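Long-range contacts in SRPBCC family protein (Bacillus thuringiensis serovar konkukian, PDB 3F08), which is of unknown function but probably binds a lipid or other hydrophobic small molecule within a helix-grip fold: residues G43-L48 with I57-V62; Y70-M75 with Y84-Q89; V101-T106 with D127-L132. The protein carries 5 engineered substitutions. One frame throughout, in Å; residues are numbered along the deposited sequence.

Contact 1. Residues G43-L48 with I57-V62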
loop_
_atom_site.group_PDB
_atom_site.type_symbol
_atom_site.label_atom_id
_atom_site.label_comp_id
_atom_site.label_asym_id
_atom_site.label_seq_id
_atom_site.Cartn_x
_atom_site.Cartn_y
_atom_site.Cartn_z
ATOM N N GLY B 43 6.346 -3.033 -3.919
ATOM C CA GLY B 43 5.426 -3.433 -2.867
ATOM C C GLY B 43 3.960 -3.410 -3.268
ATOM O O GLY B 43 3.080 -3.692 -2.445
ATOM N N ARG B 44 3.694 -3.085 -4.533
ATOM C CA ARG B 44 2.327 -3.012 -5.056
ATOM C C ARG B 44 1.765 -4.336 -5.571
ATOM O O ARG B 44 0.561 -4.464 -5.784
ATOM C CB ARG B 44 2.259 -1.986 -6.194
ATOM C CG ARG B 44 2.336 -0.538 -5.758
ATOM C CD ARG B 44 2.484 0.380 -6.967
ATOM N NE ARG B 44 3.834 0.311 -7.521
ATOM C CZ ARG B 44 4.264 1.021 -8.560
ATOM N NH1 ARG B 44 3.451 1.860 -9.183
ATOM N NH2 ARG B 44 5.521 0.911 -8.959
ATOM N N VAL B 45 2.632 -5.316 -5.781
ATOM C CA VAL B 45 2.188 -6.598 -6.299
ATOM C C VAL B 45 2.716 -7.727 -5.425
ATOM O O VAL B 45 3.884 -7.717 -5.022
ATOM C CB VAL B 45 2.683 -6.779 -7.764
ATOM C CG1 VAL B 45 2.327 -8.163 -8.284
ATOM C CG2 VAL B 45 2.052 -5.710 -8.659
ATOM N N ARG B 46 1.852 -8.683 -5.103
ATOM C CA ARG B 46 2.284 -9.801 -4.285
ATOM C C ARG B 46 2.182 -11.104 -5.058
ATOM O O ARG B 46 1.213 -11.347 -5.780
ATOM C CB ARG B 46 1.475 -9.884 -2.973
ATOM C CG ARG B 46 -0.003 -10.196 -3.118
ATOM C CD ARG B 46 -0.690 -10.123 -1.757
ATOM N NE ARG B 46 -2.131 -10.376 -1.837
ATOM C CZ ARG B 46 -2.980 -10.193 -0.829
ATOM N NH1 ARG B 46 -2.538 -9.755 0.347
ATOM N NH2 ARG B 46 -4.275 -10.444 -0.992
ATOM N N HIS B 47 3.217 -11.924 -4.922
ATOM C CA HIS B 47 3.275 -13.220 -5.579
ATOM C C HIS B 47 3.059 -14.255 -4.500
ATOM O O HIS B 47 3.900 -14.433 -3.619
ATOM C CB HIS B 47 4.640 -13.436 -6.239
ATOM C CG HIS B 47 4.854 -12.601 -7.462
ATOM N ND1 HIS B 47 4.898 -11.223 -7.427
ATOM C CD2 HIS B 47 5.019 -12.950 -8.760
ATOM C CE1 HIS B 47 5.081 -10.760 -8.650
ATOM N NE2 HIS B 47 5.158 -11.786 -9.478
ATOM N N LEU B 48 1.921 -14.933 -4.571
ATOM C CA LEU B 48 1.565 -15.943 -3.591
ATOM C C LEU B 48 1.789 -17.338 -4.136
ATOM O O LEU B 48 1.312 -17.678 -5.218
ATOM C CB LEU B 48 0.095 -15.787 -3.211
ATOM C CG LEU B 48 -0.339 -14.354 -2.909
ATOM C CD1 LEU B 48 -1.854 -14.304 -2.761
ATOM C CD2 LEU B 48 0.369 -13.858 -1.657
ATOM N N ILE B 57 -0.773 -14.028 -8.578
ATOM C CA ILE B 57 -0.291 -12.660 -8.547
ATOM C C ILE B 57 -1.458 -11.707 -8.316
ATOM O O ILE B 57 -2.443 -11.723 -9.057
ATOM C CB ILE B 57 0.420 -12.311 -9.867
ATOM C CG1 ILE B 57 1.571 -13.300 -10.103
ATOM C CG2 ILE B 57 0.960 -10.896 -9.815
ATOM C CD1 ILE B 57 2.371 -13.030 -11.380
ATOM N N GLU B 58 -1.350 -10.887 -7.278
ATOM C CA GLU B 58 -2.414 -9.948 -6.955
ATOM C C GLU B 58 -1.871 -8.531 -6.862
ATOM O O GLU B 58 -0.736 -8.308 -6.444
ATOM C CB GLU B 58 -3.084 -10.361 -5.644
ATOM C CG GLU B 58 -3.458 -11.836 -5.623
ATOM C CD GLU B 58 -4.232 -12.247 -4.389
ATOM O OE1 GLU B 58 -4.007 -11.658 -3.308
ATOM O OE2 GLU B 58 -5.056 -13.184 -4.497
ATOM N N ARG B 59 -2.703 -7.573 -7.244
ATOM C CA ARG B 59 -2.308 -6.179 -7.250
ATOM C C ARG B 59 -2.977 -5.353 -6.155
ATOM O O ARG B 59 -4.190 -5.452 -5.948
ATOM C CB ARG B 59 -2.620 -5.603 -8.633
ATOM C CG ARG B 59 -2.642 -4.105 -8.706
ATOM C CD ARG B 59 -2.264 -3.618 -10.090
ATOM N NE ARG B 59 -1.132 -2.728 -9.933
ATOM C CZ ARG B 59 0.049 -2.890 -10.512
ATOM N NH1 ARG B 59 0.273 -3.915 -11.321
ATOM N NH2 ARG B 59 1.014 -2.028 -10.249
ATOM N N LEU B 60 -2.177 -4.564 -5.440
ATOM C CA LEU B 60 -2.701 -3.695 -4.388
ATOM C C LEU B 60 -3.426 -2.524 -5.056
ATOM O O LEU B 60 -2.827 -1.811 -5.869
ATOM C CB LEU B 60 -1.562 -3.152 -3.515
ATOM C CG LEU B 60 -1.972 -2.198 -2.380
ATOM C CD1 LEU B 60 -2.768 -2.975 -1.325
ATOM C CD2 LEU B 60 -0.737 -1.562 -1.747
ATOM N N GLU B 61 -4.701 -2.323 -4.723
ATOM C CA GLU B 61 -5.471 -1.232 -5.321
ATOM C C GLU B 61 -5.654 -0.056 -4.369
ATOM O O GLU B 61 -5.502 1.103 -4.763
ATOM C CB GLU B 61 -6.850 -1.726 -5.764
ATOM C CG GLU B 61 -6.851 -2.759 -6.886
ATOM C CD GLU B 61 -6.377 -2.196 -8.217
ATOM O OE1 GLU B 61 -6.383 -0.955 -8.380
ATOM O OE2 GLU B 61 -6.011 -2.997 -9.105
ATOM N N VAL B 62 -6.008 -0.361 -3.123
ATOM C CA VAL B 62 -6.212 0.656 -2.106
ATOM C C VAL B 62 -5.688 0.147 -0.775
ATOM O O VAL B 62 -5.744 -1.050 -0.482
ATOM C CB VAL B 62 -7.721 1.001 -1.909
ATOM C CG1 VAL B 62 -7.854 2.222 -1.015
ATOM C CG2 VAL B 62 -8.405 1.264 -3.257
HETATM O O HOH W 1 0.890 0.758 -9.955
#
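Glu58 OE1 takes two hydrogen bonds from one guanidinium group: Arg46 NH2 lies 2.6 Å from it, and Arg46 NE reaches it over 2.7 Å. Both N-H groups come from the edge of the guanidinium with the oxygen near its plane, but the bonds are bent, at about 139°, because a single oxygen must serve both. NH2 meets OE1 nearly along its C-O axis, whereas NE comes to the anti side. Arg46 CG stands between the backbone N and the carbonyl carbon (chi1 66°), and from there the chain runs extended to NE, taking the charge across to the neighbouring strand; the salt bridge would compensate two buried charges. Leu48 CD1 packs against the same carboxylate, crossing it at about a right angle.

Beneath this pair the backbones form an antiparallel ladder. Arg46 and Glu58 are a hydrogen-bonded pair, with Arg46 N bonded to Glu58 O at 2.9 Å and Glu58 N to Arg46 O at 3.0 Å; Leu60 N adds a bond to Arg44 O. On the other face, the branched side chains of Val45 and Ile57 both suit strands, and Val45 CG1 and Ile57 CG2 meet tightly at 3.4 Å. Ile57 also lies alongside His47, its CG1 making an off-centre CH-pi contact, while Val45 CG2 sits over one face of the Arg59 guanidinium, 3.7 Å from Arg59 NH1. Arg59 is held by a salt bridge to Glu41, and Arg44 bonds to backbone oxygens of Trp18 and Gln19 of the second subunit.

The contact is the hairpin of strands 45-49 and 55-64. Strand 36-40 flanks it on one side, with a classic bulge at Arg44 and Val45 opposite Thr40; strand 69-74 lies on the other, sending Tyr72 into a cation-pi contact with Arg46.

Contact 2. Residues Y70-M75 with Y84-Q89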
loop_
_atom_site.group_PDB
_atom_site.type_symbol
_atom_site.label_atom_id
_atom_site.label_comp_id
_atom_site.label_asym_id
_atom_site.label_seq_id
_atom_site.Cartn_x
_atom_site.Cartn_y
_atom_site.Cartn_z
ATOM N N TYR B 70 -7.563 -3.019 3.005
ATOM C CA TYR B 70 -6.821 -2.929 1.761
ATOM C C TYR B 70 -7.661 -3.634 0.718
ATOM O O TYR B 70 -8.446 -4.529 1.036
ATOM C CB TYR B 70 -5.385 -3.490 1.858
ATOM C CG TYR B 70 -5.185 -4.978 2.046
ATOM C CD1 TYR B 70 -5.422 -5.886 1.011
ATOM C CD2 TYR B 70 -4.657 -5.464 3.238
ATOM C CE1 TYR B 70 -5.125 -7.254 1.168
ATOM C CE2 TYR B 70 -4.361 -6.806 3.405
ATOM C CZ TYR B 70 -4.592 -7.697 2.374
ATOM O OH TYR B 70 -4.274 -9.020 2.565
ATOM N N THR B 71 -7.532 -3.174 -0.519
ATOM C CA THR B 71 -8.296 -3.710 -1.626
ATOM C C THR B 71 -7.315 -4.183 -2.673
ATOM O O THR B 71 -6.337 -3.501 -2.966
ATOM C CB THR B 71 -9.203 -2.615 -2.230
ATOM O OG1 THR B 71 -10.078 -2.115 -1.210
ATOM C CG2 THR B 71 -10.027 -3.164 -3.403
ATOM N N TYR B 72 -7.580 -5.351 -3.238
ATOM C CA TYR B 72 -6.693 -5.890 -4.243
ATOM C C TYR B 72 -7.457 -6.483 -5.409
ATOM O O TYR B 72 -8.649 -6.797 -5.305
ATOM C CB TYR B 72 -5.790 -6.951 -3.619
ATOM C CG TYR B 72 -6.531 -8.154 -3.082
ATOM C CD1 TYR B 72 -6.776 -9.266 -3.885
ATOM C CD2 TYR B 72 -6.960 -8.191 -1.756
ATOM C CE1 TYR B 72 -7.428 -10.396 -3.377
ATOM C CE2 TYR B 72 -7.614 -9.311 -1.238
ATOM C CZ TYR B 72 -7.842 -10.411 -2.053
ATOM O OH TYR B 72 -8.484 -11.513 -1.531
ATOM N N SER B 73 -6.753 -6.624 -6.524
ATOM C CA SER B 73 -7.324 -7.189 -7.729
ATOM C C SER B 73 -6.469 -8.393 -8.085
ATOM O O SER B 73 -5.379 -8.568 -7.548
ATOM C CB SER B 73 -7.309 -6.150 -8.860
ATOM O OG SER B 73 -6.002 -5.655 -9.106
ATOM N N ILE B 74 -6.958 -9.237 -8.979
ATOM C CA ILE B 74 -6.186 -10.403 -9.361
ATOM C C ILE B 74 -5.573 -10.227 -10.738
ATOM O O ILE B 74 -6.257 -9.905 -11.706
ATOM C CB ILE B 74 -7.042 -11.680 -9.312
ATOM C CG1 ILE B 74 -7.126 -12.178 -7.861
ATOM C CG2 ILE B 74 -6.452 -12.745 -10.225
ATOM C CD1 ILE B 74 -7.923 -13.453 -7.686
HETATM N N MSE B 75 -4.265 -10.440 -10.809
HETATM C CA MSE B 75 -3.524 -10.306 -12.053
HETATM C C MSE B 75 -3.361 -11.673 -12.720
HETATM O O MSE B 75 -3.517 -11.800 -13.935
HETATM C CB MSE B 75 -2.161 -9.686 -11.748
HETATM C CG MSE B 75 -1.526 -8.926 -12.895
HETATM SE SE MSE B 75 -0.511 -7.429 -12.195
HETATM C CE MSE B 75 -1.775 -5.995 -12.541
ATOM N N TYR B 84 -12.159 -8.894 -11.052
ATOM C CA TYR B 84 -12.123 -9.193 -9.627
ATOM C C TYR B 84 -11.514 -8.104 -8.742
ATOM O O TYR B 84 -10.396 -7.649 -8.980
ATOM C CB TYR B 84 -11.349 -10.486 -9.407
ATOM C CG TYR B 84 -11.405 -10.984 -7.986
ATOM C CD1 TYR B 84 -12.507 -11.688 -7.528
ATOM C CD2 TYR B 84 -10.349 -10.759 -7.101
ATOM C CE1 TYR B 84 -12.563 -12.167 -6.229
ATOM C CE2 TYR B 84 -10.390 -11.229 -5.794
ATOM C CZ TYR B 84 -11.505 -11.940 -5.364
ATOM O OH TYR B 84 -11.568 -12.439 -4.083
ATOM N N LEU B 85 -12.266 -7.694 -7.726
ATOM C CA LEU B 85 -11.809 -6.711 -6.751
ATOM C C LEU B 85 -12.205 -7.272 -5.402
ATOM O O LEU B 85 -13.322 -7.753 -5.244
ATOM C CB LEU B 85 -12.490 -5.357 -6.925
ATOM C CG LEU B 85 -11.830 -4.298 -7.801
ATOM C CD1 LEU B 85 -12.585 -2.987 -7.600
ATOM C CD2 LEU B 85 -10.360 -4.116 -7.432
ATOM N N SER B 86 -11.305 -7.208 -4.428
ATOM C CA SER B 86 -11.605 -7.735 -3.105
ATOM C C SER B 86 -11.089 -6.810 -2.015
ATOM O O SER B 86 -10.022 -6.219 -2.143
ATOM C CB SER B 86 -10.983 -9.123 -2.939
ATOM O OG SER B 86 -11.352 -9.708 -1.701
ATOM N N THR B 87 -11.857 -6.688 -0.942
ATOM C CA THR B 87 -11.463 -5.841 0.165
ATOM C C THR B 87 -11.593 -6.598 1.479
ATOM O O THR B 87 -12.593 -7.267 1.724
ATOM C CB THR B 87 -12.344 -4.579 0.252
ATOM O OG1 THR B 87 -12.175 -3.795 -0.934
ATOM C CG2 THR B 87 -11.959 -3.736 1.476
ATOM N N ILE B 88 -10.563 -6.517 2.309
ATOM C CA ILE B 88 -10.618 -7.145 3.612
ATOM C C ILE B 88 -10.488 -5.986 4.584
ATOM O O ILE B 88 -9.620 -5.123 4.424
ATOM C CB ILE B 88 -9.479 -8.175 3.800
ATOM C CG1 ILE B 88 -9.549 -8.783 5.201
ATOM C CG2 ILE B 88 -8.141 -7.529 3.541
ATOM C CD1 ILE B 88 -8.734 -10.074 5.337
ATOM N N GLN B 89 -11.368 -5.938 5.576
ATOM C CA GLN B 89 -11.339 -4.846 6.533
ATOM C C GLN B 89 -11.533 -5.317 7.960
ATOM O O GLN B 89 -12.277 -6.258 8.221
ATOM C CB GLN B 89 -12.421 -3.816 6.188
ATOM C CG GLN B 89 -12.482 -2.643 7.160
ATOM C CD GLN B 89 -13.410 -1.538 6.681
ATOM O OE1 GLN B 89 -14.482 -1.805 6.128
ATOM N NE2 GLN B 89 -13.005 -0.293 6.895
HETATM O O HOH W 2 -9.111 -14.067 -3.418
HETATM O O HOH W 3 -8.683 -8.635 -11.010
#
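Tyr84 meets two side chains of segment 70-75. Its CD2 lies 3.6 Å from Ile74 CG1, and its edge faces Tyr72, whose CE1 is near the Tyr84 ring plane and 3.9 Å from Tyr84 CE2. The first torsion (CG anti to the backbone N, chi1 -172°) turns the CD2/CE2 side of the ring toward both neighbours. A water joins the hydroxyls of Tyr84 and Tyr72, and Tyr84 OH also bonds to Tyr125 of helix 114-137. The Tyr84 backbone is linked by another water, which accepts from Ile74 N and donates to Tyr84 O.

Leu85 is on the other face, where its CD2 touches Ser73 CB at 3.9 Å. Ser86 returns to the tyrosine side. Its CB lies over the face of the Tyr72 ring, offset toward the rim, and a small residue suits this place because the ring can settle close to the strand. In the backbone, Tyr72 N bonds to Ser86 O and Ser86 N to Tyr72 O, each at 2.8 Å. The Ser86 hydroxyl bonds to Tyr125 OH and Ser104 O, placing a buried polar group between sheet and helix.

This pairing belongs to the antiparallel hairpin of strands 69-74 and 81-92, in the middle of the sheet that curves round the long helix in the helix-grip fold. Thr87 faces Thr71 in a non-hydrogen-bonded pair, and their OG1 atoms make a hydrogen bond of 2.7 Å on the partly exposed side, where threonine combines strand preference with a polar end.

At Ile88, CG2 stands over the centre of the Tyr70 ring, 3.7 Å from Tyr70 CZ and 10° off the ring normal, a CH-pi contact. The Tyr70 ring stands alongside Ile88, pointing the same way, while its hydroxyl bonds to Arg46; Ile88 N reaches Tyr70 O over 3.2 Å.

Contact 3. Residues V101-T106 with D127-L132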
loop_
_atom_site.group_PDB
_atom_site.type_symbol
_atom_site.label_atom_id
_atom_site.label_comp_id
_atom_site.label_asym_id
_atom_site.label_seq_id
_atom_site.Cartn_x
_atom_site.Cartn_y
_atom_site.Cartn_z
ATOM N N VAL B 101 -14.060 -8.828 11.362
ATOM C CA VAL B 101 -13.323 -8.828 10.119
ATOM C C VAL B 101 -14.267 -9.156 8.974
ATOM O O VAL B 101 -14.950 -10.177 8.985
ATOM C CB VAL B 101 -12.174 -9.833 10.167
ATOM C CG1 VAL B 101 -11.398 -9.784 8.857
ATOM C CG2 VAL B 101 -11.260 -9.511 11.361
ATOM N N GLU B 102 -14.297 -8.269 7.989
ATOM C CA GLU B 102 -15.173 -8.417 6.839
ATOM C C GLU B 102 -14.348 -8.569 5.566
ATOM O O GLU B 102 -13.434 -7.782 5.303
ATOM C CB GLU B 102 -16.070 -7.180 6.757
ATOM C CG GLU B 102 -17.254 -7.280 5.834
ATOM C CD GLU B 102 -18.206 -6.107 6.025
ATOM O OE1 GLU B 102 -17.860 -4.974 5.627
ATOM O OE2 GLU B 102 -19.296 -6.316 6.596
ATOM N N TRP B 103 -14.664 -9.597 4.790
ATOM C CA TRP B 103 -13.967 -9.869 3.536
ATOM C C TRP B 103 -15.037 -9.859 2.452
ATOM O O TRP B 103 -15.995 -10.625 2.519
ATOM C CB TRP B 103 -13.296 -11.247 3.589
ATOM C CG TRP B 103 -12.137 -11.400 2.657
ATOM C CD1 TRP B 103 -11.909 -10.707 1.503
ATOM C CD2 TRP B 103 -11.047 -12.323 2.793
ATOM N NE1 TRP B 103 -10.745 -11.142 0.913
ATOM C CE2 TRP B 103 -10.199 -12.132 1.682
ATOM C CE3 TRP B 103 -10.711 -13.299 3.744
ATOM C CZ2 TRP B 103 -9.028 -12.875 1.499
ATOM C CZ3 TRP B 103 -9.547 -14.040 3.561
ATOM C CH2 TRP B 103 -8.720 -13.823 2.442
ATOM N N SER B 104 -14.880 -8.997 1.455
ATOM C CA SER B 104 -15.877 -8.919 0.398
ATOM C C SER B 104 -15.259 -8.803 -0.992
ATOM O O SER B 104 -14.103 -8.399 -1.145
ATOM C CB SER B 104 -16.798 -7.726 0.643
ATOM O OG SER B 104 -16.073 -6.518 0.524
ATOM N N GLY B 105 -16.043 -9.153 -2.007
ATOM C CA GLY B 105 -15.545 -9.072 -3.362
ATOM C C GLY B 105 -16.606 -8.871 -4.421
ATOM O O GLY B 105 -17.778 -9.227 -4.238
ATOM N N THR B 106 -16.185 -8.270 -5.531
ATOM C CA THR B 106 -17.045 -8.021 -6.679
ATOM C C THR B 106 -16.300 -8.616 -7.865
ATOM O O THR B 106 -15.075 -8.504 -7.964
ATOM C CB THR B 106 -17.279 -6.518 -6.892
ATOM O OG1 THR B 106 -16.024 -5.857 -7.069
ATOM C CG2 THR B 106 -17.980 -5.918 -5.685
ATOM N N ASP B 127 -12.765 -19.709 4.500
ATOM C CA ASP B 127 -11.655 -20.552 4.944
ATOM C C ASP B 127 -10.571 -19.682 5.552
ATOM O O ASP B 127 -9.963 -20.041 6.560
ATOM C CB ASP B 127 -11.053 -21.335 3.777
ATOM C CG ASP B 127 -11.884 -22.534 3.390
ATOM O OD1 ASP B 127 -12.710 -22.978 4.220
ATOM O OD2 ASP B 127 -11.692 -23.045 2.264
ATOM N N GLY B 128 -10.330 -18.535 4.921
ATOM C CA GLY B 128 -9.318 -17.614 5.407
ATOM C C GLY B 128 -9.634 -17.051 6.780
ATOM O O GLY B 128 -8.750 -16.935 7.621
ATOM N N LEU B 129 -10.893 -16.699 7.014
ATOM C CA LEU B 129 -11.288 -16.148 8.302
ATOM C C LEU B 129 -11.248 -17.208 9.394
ATOM O O LEU B 129 -10.983 -16.898 10.550
ATOM C CB LEU B 129 -12.680 -15.520 8.215
ATOM C CG LEU B 129 -12.787 -14.306 7.284
ATOM C CD1 LEU B 129 -14.170 -13.696 7.411
ATOM C CD2 LEU B 129 -11.718 -13.270 7.645
ATOM N N LYS B 130 -11.521 -18.459 9.038
ATOM C CA LYS B 130 -11.449 -19.529 10.026
ATOM C C LYS B 130 -9.974 -19.708 10.375
ATOM O O LYS B 130 -9.624 -19.972 11.526
ATOM C CB LYS B 130 -12.023 -20.833 9.463
ATOM C CG LYS B 130 -13.544 -20.830 9.324
ATOM C CD LYS B 130 -14.061 -22.148 8.759
ATOM C CE LYS B 130 -15.582 -22.141 8.610
ATOM N NZ LYS B 130 -16.067 -23.363 7.905
ATOM N N ALA B 131 -9.116 -19.546 9.370
ATOM C CA ALA B 131 -7.678 -19.670 9.562
ATOM C C ALA B 131 -7.209 -18.518 10.447
ATOM O O ALA B 131 -6.349 -18.698 11.305
ATOM C CB ALA B 131 -6.955 -19.640 8.212
ATOM N N LEU B 132 -7.787 -17.338 10.248
ATOM C CA LEU B 132 -7.423 -16.182 11.061
ATOM C C LEU B 132 -7.834 -16.416 12.521
ATOM O O LEU B 132 -7.117 -16.040 13.449
ATOM C CB LEU B 132 -8.115 -14.918 10.520
ATOM C CG LEU B 132 -7.883 -13.607 11.285
ATOM C CD1 LEU B 132 -6.395 -13.297 11.332
ATOM C CD2 LEU B 132 -8.653 -12.465 10.617
#
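Apolar helix-on-sheet packing joins strand 101-106 to the long C-terminal helix in the buried interior, with no hydrogen bond between the two segments. Their axes come within 10.0 Å and run nearly antiparallel, at 160°. Leu129 is central: its CD2 branch touches Val101 CG1 at 3.7 Å and Trp103 CE3 at 4.0 Å, fitting between the valine and the indole. Its CG stands anti to the carbonyl carbon (chi1 -64°), and although CB does not point at the strand, the branched end swings toward it.

Val101 uses both methyls. While CG1 meets Leu129, Val101 CG2 reaches Leu132 CD2 tip to tip at 4.0 Å, nearly one helical turn further along. Such branched aliphatic groups suit a buried apolar interface, and Leu132 also packs on Val17 and Leu20 of helix 14-21. Here the sheet grips the C-terminal helix, the defining feature of the helix-grip fold of Bet v 1-like proteins.

Trp103 makes the other part of the contact. The edge of its indole faces the helix backbone, with Trp103 CZ3 4.0 Å from Gly128 CA, near the ring plane. Glycine suits the place because, with no side chain, the helix backbone can come up to the indole edge. The indole also stacks with the ring of Tyr125, nearly one turn earlier in the helix, and its NE1 makes weak hydrogen bonds to Ser86 OG and Tyr72 OH.

Following the chain from the N terminus, strand 3-10, helix 14-21 and strand 36-40 precede contact 1, which closes a short hairpin between 43-48 and 57-62. Contact 2 closes the next hairpin, between 70-75 and 84-89. Contact 3 then spans the longer connection from strand 99-109 into helix 114-137. The three loops follow in series; none encloses or crosses another. In space contacts 1 and 2 adjoin because strands 55-64 and 69-74 are neighbours, with Glu61 OE2 meeting Ser73 OG. Contacts 2 and 3 adjoin through strands 81-92 and 99-109, whereas the centres of contacts 1 and 3 are about 17 Å apart. Contacts 1 and 2 tie two successive hairpins of one sheet, and contact 3 ties the next strand to the C-terminal helix.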